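Local atomic coordinates of DNA polymerase (Bacillus phage phi29, PDB entry 2PY5), a protein that replicates the linear viral genome from a protein primer, extending DNA processively with strand displacement and proofreading it through a 3'-5' exonuclease activity. Residues Lys539-Glu544 and Val548-Lys553; Gly28-Asn31 and Glu37-Ile40; Lys220-Ala225 and Val425-Gly430. The protein carries 2 engineered substitutions. One frame throughout, in Å; residues are numbered along the deposited sequence.

Contact 1: Lys539-Glu544 and Val548-Lys553; sequences KEVTFE and VGFSRK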
loop_
_atom_site.group_PDB
_atom_site.type_symbol
_atom_site.label_atom_id
_atom_site.label_comp_id
_atom_site.label_asym_id
_atom_site.label_seq_id
_atom_site.Cartn_x
_atom_site.Cartn_y
_atom_site.Cartn_z
ATOM N N LYS F 539 1.523 3.587 -22.218
ATOM C CA LYS F 539 1.437 3.231 -23.636
ATOM C C LYS F 539 2.065 4.278 -24.575
ATOM O O LYS F 539 2.522 3.943 -25.664
ATOM C CB LYS F 539 -0.025 2.997 -24.045
ATOM C CG LYS F 539 -0.166 2.489 -25.470
ATOM C CD LYS F 539 -1.567 2.081 -25.844
ATOM C CE LYS F 539 -1.543 1.375 -27.194
ATOM N NZ LYS F 539 -2.899 1.167 -27.765
ATOM N N GLU F 540 2.090 5.533 -24.140
ATOM C CA GLU F 540 2.604 6.639 -24.961
ATOM C C GLU F 540 4.127 6.733 -24.930
ATOM O O GLU F 540 4.739 7.373 -25.793
ATOM C CB GLU F 540 2.030 7.976 -24.469
ATOM C CG GLU F 540 0.508 8.016 -24.257
ATOM C CD GLU F 540 -0.262 8.437 -25.494
ATOM O OE1 GLU F 540 0.284 9.187 -26.323
ATOM O OE2 GLU F 540 -1.432 8.028 -25.627
ATOM N N VAL F 541 4.747 6.097 -23.930
ATOM C CA VAL F 541 6.169 6.259 -23.675
ATOM C C VAL F 541 7.042 5.430 -24.639
ATOM O O VAL F 541 6.729 4.276 -24.957
ATOM C CB VAL F 541 6.514 5.876 -22.210
ATOM C CG1 VAL F 541 8.008 5.913 -21.973
ATOM C CG2 VAL F 541 5.770 6.792 -21.213
ATOM N N THR F 542 8.133 6.038 -25.097
ATOM C CA THR F 542 9.173 5.364 -25.868
ATOM C C THR F 542 10.526 5.838 -25.361
ATOM O O THR F 542 10.616 6.845 -24.664
ATOM C CB THR F 542 9.082 5.727 -27.370
ATOM O OG1 THR F 542 9.399 7.118 -27.543
ATOM C CG2 THR F 542 7.706 5.467 -27.901
ATOM N N PHE F 543 11.596 5.141 -25.718
ATOM C CA PHE F 543 12.936 5.610 -25.365
ATOM C C PHE F 543 13.200 7.006 -25.915
ATOM O O PHE F 543 13.891 7.800 -25.281
ATOM C CB PHE F 543 14.028 4.638 -25.827
ATOM C CG PHE F 543 14.508 3.717 -24.745
ATOM C CD1 PHE F 543 13.835 2.542 -24.470
ATOM C CD2 PHE F 543 15.627 4.040 -23.984
ATOM C CE1 PHE F 543 14.273 1.691 -23.453
ATOM C CE2 PHE F 543 16.077 3.192 -22.975
ATOM C CZ PHE F 543 15.398 2.016 -22.710
ATOM N N GLU F 544 12.636 7.303 -27.077
ATOM C CA GLU F 544 12.839 8.609 -27.711
ATOM C C GLU F 544 12.172 9.759 -26.946
ATOM O O GLU F 544 12.778 10.828 -26.796
ATOM C CB GLU F 544 12.347 8.587 -29.164
ATOM N N VAL F 548 12.416 14.355 -18.957
ATOM C CA VAL F 548 11.819 15.357 -18.111
ATOM C C VAL F 548 11.088 16.324 -19.043
ATOM O O VAL F 548 11.654 16.749 -20.064
ATOM C CB VAL F 548 12.887 16.080 -17.260
ATOM C CG1 VAL F 548 12.270 17.202 -16.460
ATOM C CG2 VAL F 548 13.598 15.083 -16.341
ATOM N N GLY F 549 9.820 16.576 -18.734
ATOM C CA GLY F 549 8.951 17.453 -19.533
ATOM C C GLY F 549 7.890 16.682 -20.307
ATOM O O GLY F 549 6.923 17.270 -20.785
ATOM N N PHE F 550 8.072 15.370 -20.436
ATOM C CA PHE F 550 7.051 14.507 -21.024
ATOM C C PHE F 550 5.732 14.773 -20.315
ATOM O O PHE F 550 5.674 14.721 -19.083
ATOM C CB PHE F 550 7.454 13.025 -20.875
ATOM C CG PHE F 550 6.387 12.039 -21.307
ATOM C CD1 PHE F 550 6.468 11.410 -22.548
ATOM C CD2 PHE F 550 5.330 11.708 -20.458
ATOM C CE1 PHE F 550 5.493 10.492 -22.941
ATOM C CE2 PHE F 550 4.355 10.801 -20.846
ATOM C CZ PHE F 550 4.444 10.189 -22.092
ATOM N N SER F 551 4.677 15.057 -21.083
ATOM C CA SER F 551 3.384 15.433 -20.509
ATOM C C SER F 551 2.207 14.882 -21.312
ATOM O O SER F 551 2.241 14.878 -22.540
ATOM C CB SER F 551 3.269 16.965 -20.420
ATOM O OG SER F 551 2.086 17.364 -19.747
ATOM N N ARG F 552 1.174 14.427 -20.605
ATOM C CA ARG F 552 -0.072 13.979 -21.223
ATOM C C ARG F 552 -1.243 14.392 -20.334
ATOM O O ARG F 552 -1.178 14.255 -19.113
ATOM C CB ARG F 552 -0.085 12.455 -21.414
ATOM C CG ARG F 552 0.946 11.908 -22.398
ATOM C CD ARG F 552 0.658 12.339 -23.834
ATOM N NE ARG F 552 1.544 11.676 -24.790
ATOM C CZ ARG F 552 2.788 12.053 -25.073
ATOM N NH1 ARG F 552 3.334 13.100 -24.472
ATOM N NH2 ARG F 552 3.500 11.371 -25.962
ATOM N N LYS F 553 -2.312 14.896 -20.943
ATOM C CA LYS F 553 -3.499 15.290 -20.184
ATOM C C LYS F 553 -4.459 14.113 -20.096
ATOM O O LYS F 553 -5.553 14.125 -20.667
ATOM C CB LYS F 553 -4.170 16.504 -20.819
ATOM C CG LYS F 553 -5.181 17.149 -19.918
ATOM C CD LYS F 553 -5.774 18.387 -20.561
ATOM C CE LYS F 553 -6.897 18.952 -19.723
ATOM N NZ LYS F 553 -6.551 18.971 -18.272
#

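Contact 2: Gly28-Asn31 and Glu37-Ile40; sequences GYMN and EYKI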
loop_
_atom_site.group_PDB
_atom_site.type_symbol
_atom_site.label_atom_id
_atom_site.label_comp_id
_atom_site.label_asym_id
_atom_site.label_seq_id
_atom_site.Cartn_x
_atom_site.Cartn_y
_atom_site.Cartn_z
ATOM N N GLY F 28 -25.094 -2.491 -9.695
ATOM C CA GLY F 28 -25.202 -3.936 -9.639
ATOM C C GLY F 28 -24.954 -4.362 -8.214
ATOM O O GLY F 28 -24.123 -3.764 -7.515
ATOM N N TYR F 29 -25.688 -5.381 -7.775
ATOM C CA TYR F 29 -25.357 -6.125 -6.552
ATOM C C TYR F 29 -25.417 -7.616 -6.786
ATOM O O TYR F 29 -26.180 -8.076 -7.601
ATOM C CB TYR F 29 -26.238 -5.718 -5.356
ATOM C CG TYR F 29 -27.711 -6.064 -5.442
ATOM C CD1 TYR F 29 -28.163 -7.384 -5.249
ATOM C CD2 TYR F 29 -28.657 -5.077 -5.675
ATOM C CE1 TYR F 29 -29.514 -7.705 -5.311
ATOM C CE2 TYR F 29 -30.012 -5.389 -5.735
ATOM C CZ TYR F 29 -30.431 -6.712 -5.540
ATOM O OH TYR F 29 -31.769 -7.045 -5.604
ATOM N N MET F 30 -24.581 -8.361 -6.061
ATOM C CA MET F 30 -24.513 -9.813 -6.192
ATOM C C MET F 30 -24.185 -10.412 -4.823
ATOM O O MET F 30 -23.228 -10.004 -4.187
ATOM C CB MET F 30 -23.447 -10.223 -7.220
ATOM C CG MET F 30 -23.283 -11.730 -7.354
ATOM S SD MET F 30 -22.197 -12.259 -8.689
ATOM C CE MET F 30 -23.257 -12.047 -10.106
ATOM N N ASN F 31 -24.995 -11.395 -4.404
ATOM C CA ASN F 31 -24.819 -12.111 -3.135
ATOM C C ASN F 31 -23.506 -12.904 -3.221
ATOM O O ASN F 31 -23.343 -13.745 -4.094
ATOM C CB ASN F 31 -26.039 -13.012 -2.946
ATOM C CG ASN F 31 -26.101 -13.704 -1.594
ATOM O OD1 ASN F 31 -27.196 -14.022 -1.107
ATOM N ND2 ASN F 31 -24.974 -13.973 -1.011
ATOM N N GLU F 37 -27.932 -14.865 -7.089
ATOM C CA GLU F 37 -28.802 -13.774 -6.638
ATOM C C GLU F 37 -28.126 -12.440 -6.927
ATOM O O GLU F 37 -27.159 -12.054 -6.249
ATOM C CB GLU F 37 -29.080 -13.863 -5.135
ATOM C CG GLU F 37 -30.043 -12.787 -4.647
ATOM C CD GLU F 37 -29.994 -12.550 -3.159
ATOM O OE1 GLU F 37 -29.610 -13.476 -2.404
ATOM O OE2 GLU F 37 -30.366 -11.432 -2.743
ATOM N N TYR F 38 -28.632 -11.743 -7.936
ATOM C CA TYR F 38 -28.024 -10.500 -8.355
ATOM C C TYR F 38 -29.039 -9.626 -9.077
ATOM O O TYR F 38 -30.062 -10.108 -9.549
ATOM C CB TYR F 38 -26.798 -10.783 -9.240
ATOM C CG TYR F 38 -27.140 -11.046 -10.682
ATOM C CD1 TYR F 38 -27.066 -10.025 -11.616
ATOM C CD2 TYR F 38 -27.555 -12.290 -11.102
ATOM C CE1 TYR F 38 -27.379 -10.227 -12.917
ATOM C CE2 TYR F 38 -27.880 -12.512 -12.424
ATOM C CZ TYR F 38 -27.794 -11.466 -13.327
ATOM O OH TYR F 38 -28.114 -11.661 -14.653
ATOM N N LYS F 39 -28.744 -8.335 -9.140
ATOM C CA LYS F 39 -29.584 -7.412 -9.873
ATOM C C LYS F 39 -28.763 -6.246 -10.397
ATOM O O LYS F 39 -27.884 -5.725 -9.706
ATOM C CB LYS F 39 -30.721 -6.901 -8.990
ATOM C CG LYS F 39 -31.719 -6.031 -9.781
ATOM C CD LYS F 39 -33.075 -5.873 -9.117
ATOM C CE LYS F 39 -33.980 -4.915 -9.922
ATOM N NZ LYS F 39 -34.502 -5.508 -11.203
ATOM N N ILE F 40 -29.042 -5.873 -11.638
ATOM C CA ILE F 40 -28.470 -4.682 -12.253
ATOM C C ILE F 40 -29.608 -3.770 -12.701
ATOM O O ILE F 40 -30.579 -4.230 -13.312
ATOM C CB ILE F 40 -27.565 -5.069 -13.438
ATOM C CG1 ILE F 40 -26.321 -5.799 -12.913
ATOM C CG2 ILE F 40 -27.167 -3.840 -14.264
ATOM C CD1 ILE F 40 -25.600 -6.603 -13.953
HETATM O O HOH W 1 -32.204 -9.709 -3.860
#

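Contact 3: Lys220-Ala225 and Val425-Gly430; sequences KEVRYA and VYTPMG. With nucleotides of chain C.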
loop_
_atom_site.group_PDB
_atom_site.type_symbol
_atom_site.label_atom_id
_atom_site.label_comp_id
_atom_site.label_asym_id
_atom_site.label_seq_id
_atom_site.Cartn_x
_atom_site.Cartn_y
_atom_site.Cartn_z
ATOM N N LYS F 220 4.650 8.304 20.477
ATOM C CA LYS F 220 4.963 9.438 19.622
ATOM C C LYS F 220 6.484 9.560 19.387
ATOM O O LYS F 220 6.913 9.779 18.268
ATOM C CB LYS F 220 4.398 10.730 20.224
ATOM C CG LYS F 220 4.613 11.962 19.373
ATOM C CD LYS F 220 3.780 13.161 19.885
ATOM N N GLU F 221 7.276 9.392 20.445
ATOM C CA GLU F 221 8.747 9.405 20.304
ATOM C C GLU F 221 9.253 8.279 19.415
ATOM O O GLU F 221 10.077 8.489 18.525
ATOM C CB GLU F 221 9.445 9.347 21.673
ATOM C CG GLU F 221 9.179 10.556 22.543
ATOM C CD GLU F 221 10.040 10.607 23.794
ATOM O OE1 GLU F 221 10.021 11.664 24.465
ATOM O OE2 GLU F 221 10.764 9.623 24.088
ATOM N N VAL F 222 8.749 7.069 19.650
ATOM C CA VAL F 222 9.124 5.932 18.823
ATOM C C VAL F 222 8.804 6.236 17.346
ATOM O O VAL F 222 9.591 5.953 16.458
ATOM C CB VAL F 222 8.425 4.629 19.286
ATOM C CG1 VAL F 222 8.746 3.451 18.355
ATOM C CG2 VAL F 222 8.851 4.282 20.734
ATOM N N ARG F 223 7.628 6.829 17.109
ATOM C CA ARG F 223 7.127 7.051 15.771
ATOM C C ARG F 223 7.996 8.026 14.973
ATOM O O ARG F 223 8.075 7.934 13.750
ATOM C CB ARG F 223 5.680 7.534 15.843
ATOM C CG ARG F 223 4.982 7.817 14.496
ATOM C CD ARG F 223 3.497 8.156 14.683
ATOM N NE ARG F 223 2.889 7.099 15.473
ATOM C CZ ARG F 223 2.600 5.896 15.015
ATOM N NH1 ARG F 223 2.689 5.614 13.716
ATOM N NH2 ARG F 223 2.149 4.988 15.867
ATOM N N TYR F 224 8.679 8.934 15.668
ATOM C CA TYR F 224 9.612 9.823 14.974
ATOM C C TYR F 224 10.687 9.045 14.212
ATOM O O TYR F 224 11.264 9.564 13.261
ATOM C CB TYR F 224 10.301 10.802 15.924
ATOM C CG TYR F 224 9.426 11.794 16.653
ATOM C CD1 TYR F 224 9.613 12.037 17.995
ATOM C CD2 TYR F 224 8.414 12.480 15.993
ATOM C CE1 TYR F 224 8.832 12.941 18.680
ATOM C CE2 TYR F 224 7.618 13.396 16.679
ATOM C CZ TYR F 224 7.829 13.609 18.015
ATOM O OH TYR F 224 7.047 14.535 18.722
ATOM N N ALA F 225 10.978 7.822 14.674
ATOM C CA ALA F 225 11.982 6.986 14.070
ATOM C C ALA F 225 11.433 6.052 12.989
ATOM O O ALA F 225 12.203 5.245 12.433
ATOM C CB ALA F 225 12.702 6.148 15.186
ATOM N N VAL F 425 -0.262 -0.480 18.893
ATOM C CA VAL F 425 -0.011 -1.896 18.738
ATOM C C VAL F 425 1.395 -2.092 19.320
ATOM O O VAL F 425 1.518 -2.325 20.527
ATOM C CB VAL F 425 -0.181 -2.373 17.269
ATOM C CG1 VAL F 425 0.114 -3.848 17.169
ATOM C CG2 VAL F 425 -1.610 -2.051 16.727
ATOM N N TYR F 426 2.442 -1.971 18.514
ATOM C CA TYR F 426 3.828 -1.986 19.060
ATOM C C TYR F 426 4.766 -1.367 18.050
ATOM O O TYR F 426 5.437 -2.022 17.262
ATOM C CB TYR F 426 4.267 -3.400 19.502
ATOM C CG TYR F 426 5.522 -3.347 20.345
ATOM C CD1 TYR F 426 5.473 -2.930 21.681
ATOM C CD2 TYR F 426 6.761 -3.673 19.821
ATOM C CE1 TYR F 426 6.641 -2.852 22.450
ATOM C CE2 TYR F 426 7.917 -3.577 20.594
ATOM C CZ TYR F 426 7.836 -3.154 21.899
ATOM O OH TYR F 426 8.997 -3.061 22.661
ATOM N N THR F 427 4.760 -0.044 18.055
ATOM C CA THR F 427 5.452 0.740 17.035
ATOM C C THR F 427 6.966 0.450 16.939
ATOM O O THR F 427 7.504 0.478 15.831
ATOM C CB THR F 427 5.149 2.237 17.220
ATOM O OG1 THR F 427 3.718 2.415 17.270
ATOM C CG2 THR F 427 5.730 3.083 16.069
ATOM N N PRO F 428 7.657 0.133 18.065
ATOM C CA PRO F 428 9.088 -0.168 17.895
ATOM C C PRO F 428 9.345 -1.297 16.873
ATOM O O PRO F 428 10.348 -1.300 16.195
ATOM C CB PRO F 428 9.510 -0.614 19.296
ATOM C CG PRO F 428 8.572 0.110 20.188
ATOM C CD PRO F 428 7.270 0.091 19.490
ATOM N N MET F 429 8.439 -2.283 16.813
ATOM C CA MET F 429 8.628 -3.385 15.888
ATOM C C MET F 429 8.608 -2.899 14.449
ATOM O O MET F 429 9.424 -3.324 13.623
ATOM C CB MET F 429 7.563 -4.468 16.131
ATOM C CG MET F 429 7.676 -5.718 15.331
ATOM S SD MET F 429 9.234 -6.574 15.569
ATOM C CE MET F 429 9.036 -7.635 16.984
ATOM N N GLY F 430 7.685 -1.991 14.129
ATOM C CA GLY F 430 7.660 -1.402 12.790
ATOM C C GLY F 430 8.932 -0.623 12.488
ATOM O O GLY F 430 9.520 -0.735 11.403
ATOM P P DT C 6 2.231 7.683 10.546
ATOM O OP1 DT C 6 3.368 7.851 11.467
ATOM O OP2 DT C 6 0.822 7.608 11.026
ATOM O "O5'" DT C 6 2.262 8.859 9.455
ATOM C "C5'" DT C 6 3.481 9.311 8.896
ATOM C "C4'" DT C 6 3.183 10.488 7.991
ATOM O "O4'" DT C 6 2.508 9.969 6.818
ATOM C "C3'" DT C 6 2.263 11.556 8.597
ATOM O "O3'" DT C 6 2.703 12.888 8.281
ATOM C "C2'" DT C 6 0.905 11.244 7.979
ATOM C "C1'" DT C 6 1.299 10.675 6.619
ATOM N N1 DT C 6 0.292 9.744 5.974
ATOM C C2 DT C 6 -0.001 9.920 4.633
ATOM O O2 DT C 6 0.514 10.793 3.949
ATOM N N3 DT C 6 -0.923 9.029 4.126
ATOM C C4 DT C 6 -1.573 8.007 4.801
ATOM O O4 DT C 6 -2.384 7.271 4.243
ATOM C C5 DT C 6 -1.220 7.875 6.199
ATOM C C7 DT C 6 -1.851 6.811 7.048
ATOM C C6 DT C 6 -0.320 8.735 6.710
#

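Contact 1: Lys539-Glu544 and Val548-Lys553
Glu540 lays its CB and carboxylate along the NE side of the Arg552 guanidinium, and the two chains, each bent at chi2, meet in a single salt bridge. Arg552 NE points its hydrogen almost straight at Glu540 OE1, 3.2 Å away with an N-H...O angle of 176°. The oxygen sits in the guanidinium plane at its edge, whereas the donor reaches it from above the carboxylate plane, the two flat groups standing 76° apart. A second bond fixes the rotation of the guanidinium: Arg552 NH1 donates to the carbonyl Ser551 O of the preceding residue at 2.8 Å. Held in this way, the group also lies against the Phe550 ring, each covering the rim of the other's face, with Arg552 NH1 3.7 Å above the ring plane.

Phe550 immediately precedes strand 551-561 and Arg552 lies in it; the strand pairs with strand 564-573 in a two-stranded antiparallel sheet near the C-terminus, within the polymerization region, and segment 539-544 belongs to the loop that leads from helix 535-538 towards it. Phe550 points toward this loop, its CG anti to the backbone N (chi1 173°), and presents CZ to two neighbours there. Glu540 CB approaches near the ring plane at 4.0 Å from Phe550 CZ, and Val541 CG2 comes in obliquely at 3.8 Å from the same atom. Behind Val541 stand Ile501, Phe526 and Val528, while the side chain of Asn545 accepts from Thr542 N and donates to Glu540 O.

Contact 2: Gly28-Asn31 and Glu37-Ile40
Strands 28-31 and 38-40 run antiparallel, their axes 4.8 Å apart at the closest point, with Tyr29 and Lys39 as the hydrogen-bonded pair between the non-hydrogen-bonded pairs Gly28-Ile40 and Met30-Tyr38. Tyr29 N donates to Lys39 O at 2.9 Å, and Lys39 N returns the bond to Tyr29 O. Asn31 N reaches Glu37 O at 2.9 Å, one further backbone bond beside the loop that joins the strands. Lys39 O also receives a CA-H...O contact from Gly28 CA at 3.2 Å.

On the face that carries Tyr29 and Lys39, the tyrosine ring swings across to the partner strand: chi1 of 67° places CG between the backbone N and the carbonyl carbon. Lys39 CB then sits over one face of the ring in a CH-pi contact, 3.5 Å from Tyr29 CZ. The hydroxyl at the far end shares a water with Glu37, which receives a hydrogen bond from that water at OE2 (2.8 Å from the water O). The glutamate is gripped further by Lys7 through a salt bridge at OE1 and by the hydroxyl of Tyr9 at OE2. On the other face, Met30 bends at chi3 so that its CE rests 3.9 Å from Tyr38 CB.

This hairpin forms one margin of the exonuclease-region sheet. Strand 38-41 is outermost, and strand 24-31 continues inward to strand 8-15 through backbone bonds of Gly28 with Ala12 and Met30 with Ser10; helix 160-182 covers the Met30 and Ile40 side, while Trp50 of helix 44-54 stacks on Tyr29.

Contact 3: Lys220-Ala225 and Val425-Gly430
Chi1 of 176° in Val222 sends CG1 toward the start of helix 427-447, while Arg223 runs extended to CD and then bends at chi3 (-53°), swinging its guanidinium in beside Thr427. Val222 CG1 rests 3.5 Å from Pro428 N and 3.8 Å from Pro428 CG, and touches Thr427 CG2 as well. That threonine methyl also lies over one face of the Arg223 guanidinium, 4.0 Å above its plane and offset toward the rim. At the edge of the same group, Arg223 NH1 donates to DT6 OP1 of chain C, at 3.2 Å and 172°, with the phosphate oxygen in the guanidinium plane.

Asp219 ties the polar ends together, forming a salt bridge with Arg223 NH2 and a hydrogen bond with Thr427 OG1; Arg223 NH1 also donates to Ala394 O. These bonds probably help to position the arginine on the DNA phosphate. Helix 216-223, in the region involved in DNA binding and in coordinating synthesis with degradation, thus packs on the first turn of helix 427-447 of the polymerization region, and Val222 also touches Val431 of that helix and Leu351 of strand 340-356.

Contacts 1, 2 and 3 are widely separated parts of one polypeptide, with centres 40 to 44 Å from each other and nearest atoms about 28 to 31 Å apart. Contact 2 belongs to the exonuclease region: Gly28 lies about 5 Å from the side chain of Ala12, an engineered residue at a position essential for exonucleolysis. Contact 3 joins the following region to the polymerization region and touches the bound strand directly. Contact 1 is on the opposite side of the chain's centre from contact 3, about 8 Å from the nucleic acid by nearest atoms; the side chain of its Val541 is about 9 Å from that of Lys529, which stabilizes the primer terminus for polymerization.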